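Local coordinates for protein glycosyl hydrolase (PDB 5NDX) that probably hydrolyses O-glycosidic bonds of alpha-L-iduronosides, as a family 39 glycoside hydrolase with a TIM-barrel domain and the bacterial orthologue of human alpha-L-iduronidase, at residues A[532-537]-A[614-619]; A[567-572]-A[602-607]. The protein carries 2 engineered substitutions. All coordinates share one frame; numbering follows the deposited sequence.

Contact 1. Residues A[532-537]-A[614-619]. Unlike the reference sequence in segment 532-537: Ala534 (reference Thr). Unlike the reference sequence in segment 614-619: Leu618 (reference Val), Ser619 (reference Phe). With SO4 (sulfate ion), chain H.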
loop_
_atom_site.group_PDB
_atom_site.type_symbol
_atom_site.label_atom_id
_atom_site.label_comp_id
_atom_site.label_asym_id
_atom_site.label_seq_id
_atom_site.Cartn_x
_atom_site.Cartn_y
_atom_site.Cartn_z
ATOM N N PRO A 532 8.793 20.868 14.857
ATOM C CA PRO A 532 7.659 20.324 14.130
ATOM C C PRO A 532 6.377 20.325 14.991
ATOM O O PRO A 532 6.452 20.332 16.230
ATOM C CB PRO A 532 8.089 18.884 13.897
ATOM C CG PRO A 532 8.860 18.568 15.110
ATOM C CD PRO A 532 9.622 19.816 15.454
ATOM N N ALA A 533 5.242 20.282 14.322
ATOM C CA ALA A 533 3.970 20.194 14.972
ATOM C C ALA A 533 3.821 18.862 15.731
ATOM O O ALA A 533 4.284 17.789 15.315
ATOM C CB ALA A 533 2.865 20.340 13.944
ATOM N N ALA A 534 3.186 18.959 16.881
ATOM C CA ALA A 534 2.937 17.808 17.705
ATOM C C ALA A 534 1.984 16.829 17.010
ATOM O O ALA A 534 1.164 17.222 16.180
ATOM C CB ALA A 534 2.408 18.240 19.064
ATOM N N PRO A 535 2.148 15.535 17.274
ATOM C CA PRO A 535 1.172 14.587 16.717
ATOM C C PRO A 535 -0.213 14.752 17.365
ATOM O O PRO A 535 -0.306 15.345 18.416
ATOM C CB PRO A 535 1.738 13.212 17.087
ATOM C CG PRO A 535 2.986 13.452 17.818
ATOM C CD PRO A 535 3.159 14.898 18.116
ATOM N N THR A 536 -1.236 14.146 16.786
ATOM C CA THR A 536 -2.596 14.248 17.275
ATOM C C THR A 536 -3.336 12.935 17.257
ATOM O O THR A 536 -2.961 12.008 16.522
ATOM C CB THR A 536 -3.411 15.254 16.450
ATOM O OG1 THR A 536 -3.604 14.780 15.115
ATOM C CG2 THR A 536 -2.717 16.620 16.404
ATOM N N GLY A 537 -4.415 12.862 18.031
ATOM C CA GLY A 537 -5.378 11.748 17.870
ATOM C C GLY A 537 -4.819 10.383 18.305
ATOM O O GLY A 537 -5.044 9.395 17.643
ATOM N N SER A 614 8.894 18.138 18.922
ATOM C CA SER A 614 7.655 18.926 18.951
ATOM C C SER A 614 7.512 19.360 20.401
ATOM O O SER A 614 7.604 18.508 21.286
ATOM C CB SER A 614 6.430 18.127 18.518
ATOM O OG SER A 614 6.363 16.881 19.179
ATOM N N GLU A 615 7.403 20.684 20.619
ATOM C CA GLU A 615 7.270 21.322 21.972
ATOM C C GLU A 615 6.207 20.652 22.884
ATOM O O GLU A 615 6.360 20.554 24.100
ATOM C CB GLU A 615 6.951 22.820 21.816
ATOM C CG GLU A 615 8.193 23.686 21.628
ATOM C CD GLU A 615 7.880 25.058 21.045
ATOM O OE1 GLU A 615 8.825 25.726 20.569
ATOM O OE2 GLU A 615 6.694 25.469 21.049
ATOM N N LEU A 616 5.156 20.178 22.238
ATOM C CA LEU A 616 4.140 19.370 22.828
ATOM C C LEU A 616 4.428 17.900 22.374
ATOM O O LEU A 616 4.663 17.640 21.191
ATOM C CB LEU A 616 2.817 19.906 22.260
ATOM C CG LEU A 616 1.320 19.783 22.659
ATOM C CD1 LEU A 616 0.676 21.093 22.213
ATOM C CD2 LEU A 616 0.492 18.604 22.084
ATOM N N CYS A 617 4.398 16.984 23.332
ATOM C CA CYS A 617 4.098 15.595 23.089
ATOM C C CYS A 617 2.579 15.345 23.183
ATOM O O CYS A 617 1.859 16.190 23.661
ATOM C CB CYS A 617 4.991 14.706 23.977
ATOM S SG CYS A 617 6.740 15.010 23.435
ATOM N N LEU A 618 2.114 14.269 22.561
ATOM C CA LEU A 618 0.715 13.852 22.560
ATOM C C LEU A 618 0.607 12.700 23.540
ATOM O O LEU A 618 1.292 11.701 23.362
ATOM C CB LEU A 618 0.306 13.380 21.159
ATOM C CG LEU A 618 -1.174 13.407 20.822
ATOM C CD1 LEU A 618 -1.970 12.526 21.717
ATOM C CD2 LEU A 618 -1.643 14.808 21.057
ATOM N N SER A 619 -0.246 12.833 24.544
ATOM C CA SER A 619 -0.467 11.821 25.582
ATOM C C SER A 619 -1.791 11.082 25.450
ATOM O O SER A 619 -2.698 11.546 24.749
ATOM C CB SER A 619 -0.444 12.458 26.976
ATOM O OG SER A 619 0.883 12.841 27.309
HETATM S S SO4 H . 1.822 22.296 17.497
HETATM O O1 SO4 H . 2.963 22.969 16.831
HETATM O O2 SO4 H . 1.016 23.316 18.212
HETATM O O3 SO4 H . 0.985 21.645 16.462
HETATM O O4 SO4 H . 2.302 21.305 18.488
HETATM O O HOH W 1 5.950 21.932 18.278
#
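Ser614 meets Pro532 and Ala534 where the chain enters the C-terminal beta sandwich, whose three- and four-stranded antiparallel sheets have the strand order of a fibronectin type III domain. No direct hydrogen bond joins 532-537 to 614-619, and the fit rests on packing, a CA-H...O contact and a water. The CA of Ser614 lies 3.3 Å from the carbonyl O of Pro532, while its CB sits beside the CA of Ala534. With OG held between the backbone N and the carbonyl carbon (chi1 48°), the hydroxyl comes within reach of Leu616 O, to which it donates over 2.7 Å, tilted 27° from that carbonyl plane. OG also forms a hydrogen bond with the backbone N of Ala606 in the neighbouring strand 601-607, which fixes its rotation. At Glu615 only the backbone takes part: its N donates to a water at 3.0 Å, and this water in turn donates to Pro532 O at 2.6 Å. Leu616 then comes alongside Ala534, whose CB rests against it, 3.6 Å from Leu616 CD2 and close to the carbonyl O of Leu616. Beside this pair a sulfate, probably from the crystallisation liquor, accepts the backbone N-H of Ala534 through O4 at 3.0 Å, in a bond of 158° at the hydrogen. Cys617 turns its side chain away from 532-537 to reach Cys605 in a disulfide. Leu618 points back toward the other segment and lies against the backbone of Pro535 and Thr536; its side chain has two conformers, so the closest approaches of its branch atoms CG and CD2 are doubtful. At this end of the contact the Pro535 ring also packs on Val604 and on Trp556 of strand 549-557, bridging the two sheets, with its CG against the carbonyl O of Val604.

Contact 2. Residues A[567-572]-A[602-607]. Unlike the reference sequence in segment 602-607: Arg607 (reference His). With SO4 (sulfate ion), chain G.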
loop_
_atom_site.group_PDB
_atom_site.type_symbol
_atom_site.label_atom_id
_atom_site.label_comp_id
_atom_site.label_asym_id
_atom_site.label_seq_id
_atom_site.Cartn_x
_atom_site.Cartn_y
_atom_site.Cartn_z
ATOM N N TYR A 567 8.955 9.811 14.685
ATOM C CA TYR A 567 8.248 9.780 15.980
ATOM C C TYR A 567 8.999 8.893 16.965
ATOM O O TYR A 567 9.624 7.870 16.587
ATOM C CB TYR A 567 6.786 9.328 15.820
ATOM C CG TYR A 567 6.029 10.182 14.863
ATOM C CD1 TYR A 567 5.438 11.383 15.266
ATOM C CD2 TYR A 567 5.987 9.869 13.517
ATOM C CE1 TYR A 567 4.791 12.213 14.334
ATOM C CE2 TYR A 567 5.342 10.685 12.590
ATOM C CZ TYR A 567 4.723 11.868 13.010
ATOM O OH TYR A 567 4.102 12.664 12.055
ATOM N N ASP A 568 8.984 9.329 18.217
ATOM C CA ASP A 568 9.369 8.513 19.363
ATOM C C ASP A 568 8.117 8.253 20.181
ATOM O O ASP A 568 7.201 9.086 20.236
ATOM C CB ASP A 568 10.321 9.300 20.237
ATOM C CG ASP A 568 11.654 9.587 19.547
ATOM O OD1 ASP A 568 12.093 8.816 18.659
ATOM O OD2 ASP A 568 12.243 10.617 19.898
ATOM N N VAL A 569 8.100 7.100 20.812
ATOM C CA VAL A 569 7.066 6.712 21.727
ATOM C C VAL A 569 7.705 6.617 23.079
ATOM O O VAL A 569 8.756 5.972 23.226
ATOM C CB VAL A 569 6.449 5.368 21.367
ATOM C CG1 VAL A 569 5.428 4.971 22.424
ATOM C CG2 VAL A 569 5.779 5.451 20.017
ATOM N N LEU A 570 7.086 7.271 24.054
ATOM C CA LEU A 570 7.557 7.250 25.434
ATOM C C LEU A 570 6.508 6.714 26.395
ATOM O O LEU A 570 5.320 6.681 26.105
ATOM C CB LEU A 570 7.965 8.635 25.879
ATOM C CG LEU A 570 9.041 9.304 25.041
ATOM C CD1 LEU A 570 8.385 10.231 24.072
ATOM C CD2 LEU A 570 9.940 10.137 25.937
ATOM N N VAL A 571 6.982 6.330 27.562
ATOM C CA VAL A 571 6.174 5.718 28.570
ATOM C C VAL A 571 6.514 6.319 29.921
ATOM O O VAL A 571 7.689 6.519 30.253
ATOM C CB VAL A 571 6.385 4.209 28.577
ATOM C CG1 VAL A 571 6.262 3.603 29.979
ATOM C CG2 VAL A 571 5.371 3.576 27.641
ATOM N N SER A 572 5.456 6.607 30.665
ATOM C CA SER A 572 5.518 7.039 32.050
ATOM C C SER A 572 4.811 5.989 32.907
ATOM O O SER A 572 3.802 5.377 32.502
ATOM C CB SER A 572 4.826 8.401 32.222
ATOM O OG SER A 572 4.545 8.656 33.591
ATOM N N TYR A 602 1.252 6.629 27.875
ATOM C CA TYR A 602 1.988 6.756 26.614
ATOM C C TYR A 602 2.081 8.216 26.212
ATOM O O TYR A 602 1.197 8.982 26.520
ATOM C CB TYR A 602 1.298 5.937 25.519
ATOM C CG TYR A 602 1.495 4.452 25.696
ATOM C CD1 TYR A 602 2.743 3.860 25.458
ATOM C CD2 TYR A 602 0.453 3.641 26.121
ATOM C CE1 TYR A 602 2.942 2.497 25.626
ATOM C CE2 TYR A 602 0.626 2.268 26.277
ATOM C CZ TYR A 602 1.875 1.717 26.047
ATOM O OH TYR A 602 2.033 0.395 26.235
ATOM N N ALA A 603 3.190 8.594 25.595
ATOM C CA ALA A 603 3.365 9.900 24.944
ATOM C C ALA A 603 4.061 9.681 23.573
ATOM O O ALA A 603 4.895 8.779 23.451
ATOM C CB ALA A 603 4.209 10.830 25.806
ATOM N N VAL A 604 3.658 10.438 22.553
ATOM C CA VAL A 604 4.297 10.410 21.251
ATOM C C VAL A 604 4.818 11.813 20.936
ATOM O O VAL A 604 4.061 12.775 21.091
ATOM C CB VAL A 604 3.319 9.896 20.174
ATOM C CG1 VAL A 604 4.008 9.862 18.833
ATOM C CG2 VAL A 604 2.862 8.490 20.509
ATOM N N CYS A 605 6.102 11.920 20.554
ATOM C CA CYS A 605 6.763 13.164 20.163
ATOM C C CYS A 605 7.123 13.094 18.693
ATOM O O CYS A 605 7.493 12.035 18.213
ATOM C CB CYS A 605 8.054 13.358 20.984
ATOM S SG CYS A 605 7.692 13.235 22.784
ATOM N N ALA A 606 7.038 14.211 17.982
ATOM C CA ALA A 606 7.591 14.318 16.650
ATOM C C ALA A 606 8.973 14.924 16.765
ATOM O O ALA A 606 9.216 15.708 17.691
ATOM C CB ALA A 606 6.706 15.132 15.736
ATOM N N ARG A 607 9.884 14.474 15.890
ATOM C CA ARG A 607 11.244 14.996 15.760
ATOM C C ARG A 607 11.520 15.310 14.303
ATOM O O ARG A 607 11.224 14.497 13.435
ATOM C CB ARG A 607 12.282 14.013 16.246
ATOM C CG ARG A 607 12.489 14.056 17.737
ATOM C CD ARG A 607 13.892 13.617 18.139
ATOM N NE ARG A 607 13.876 13.508 19.594
ATOM C CZ ARG A 607 14.107 14.507 20.441
ATOM N NH1 ARG A 607 14.463 15.709 20.005
ATOM N NH2 ARG A 607 14.009 14.294 21.753
HETATM S S SO4 G . 14.635 16.955 23.762
HETATM O O1 SO4 G . 15.890 17.541 24.300
HETATM O O2 SO4 G . 14.534 17.256 22.317
HETATM O O3 SO4 G . 14.650 15.489 23.969
HETATM O O4 SO4 G . 13.467 17.537 24.465
#
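The carbonyl O of Ala603 accepts the N-H of Leu570 at 2.7 Å, almost straight at 177°, and also meets the CA-H of Val569. This bond belongs to an antiparallel pairing of neighbouring strands in the four-stranded sheet of a fibronectin type III-like sandwich. Leu570 with Ala603 and Asp568 with Cys605 are the hydrogen-bonded pairs, each with two backbone bonds. The non-hydrogen-bonded pairs, Tyr567 with Ala606, Val569 with Val604 and Val571 with Tyr602, turn their side chains to the interior, toward the other sheet. There Val571 CG2 lies 3.3 Å from CE1 of Tyr602, side by side, and the Tyr602 hydroxyl is hydrogen-bonded to His593 ND1. Tyr567, its CG anti to the carbonyl carbon (chi1 -57°), brings CE1 within 3.8 Å of Ala606 CB and meets Trp556 edge-to-face. Replacing this ring by an alanine is likely to leave Ala606 CB and the Trp556 ring without their packing partner. On the opposite face Asp568 OD2 takes a weak, salt-bridging bond from Arg607 NE at 3.3 Å, the carboxylate and guanidinium planes 51° apart. The guanidinium edge carrying NH1 and NH2 holds a sulfate, probably from the crystallisation liquor, NH1 donating to O2 at 2.8 Å and NH2 to O3 at 2.6 Å.

In the fold
From the N terminus the chain lays down strand 4-10 of the nine-stranded sheet, then the TIM barrel and the rest of that sheet, before passing through 532-537 into strand 536-545 of the C-terminal sandwich. Contact 2 closes a loop of 29 residues between 567-572 and 602-607, within the four-stranded sheet. Contact 1 closes the wider loop of 76 residues that encloses it, joining the start of the three-stranded sheet's edge strand to the approach and start of edge strand 618-620 in the other sheet. The two contacts touch directly: a disulfide links Cys617 to Cys605, and Ser614 N probably donates to Ala606 O. Both lie away from the ligand pockets.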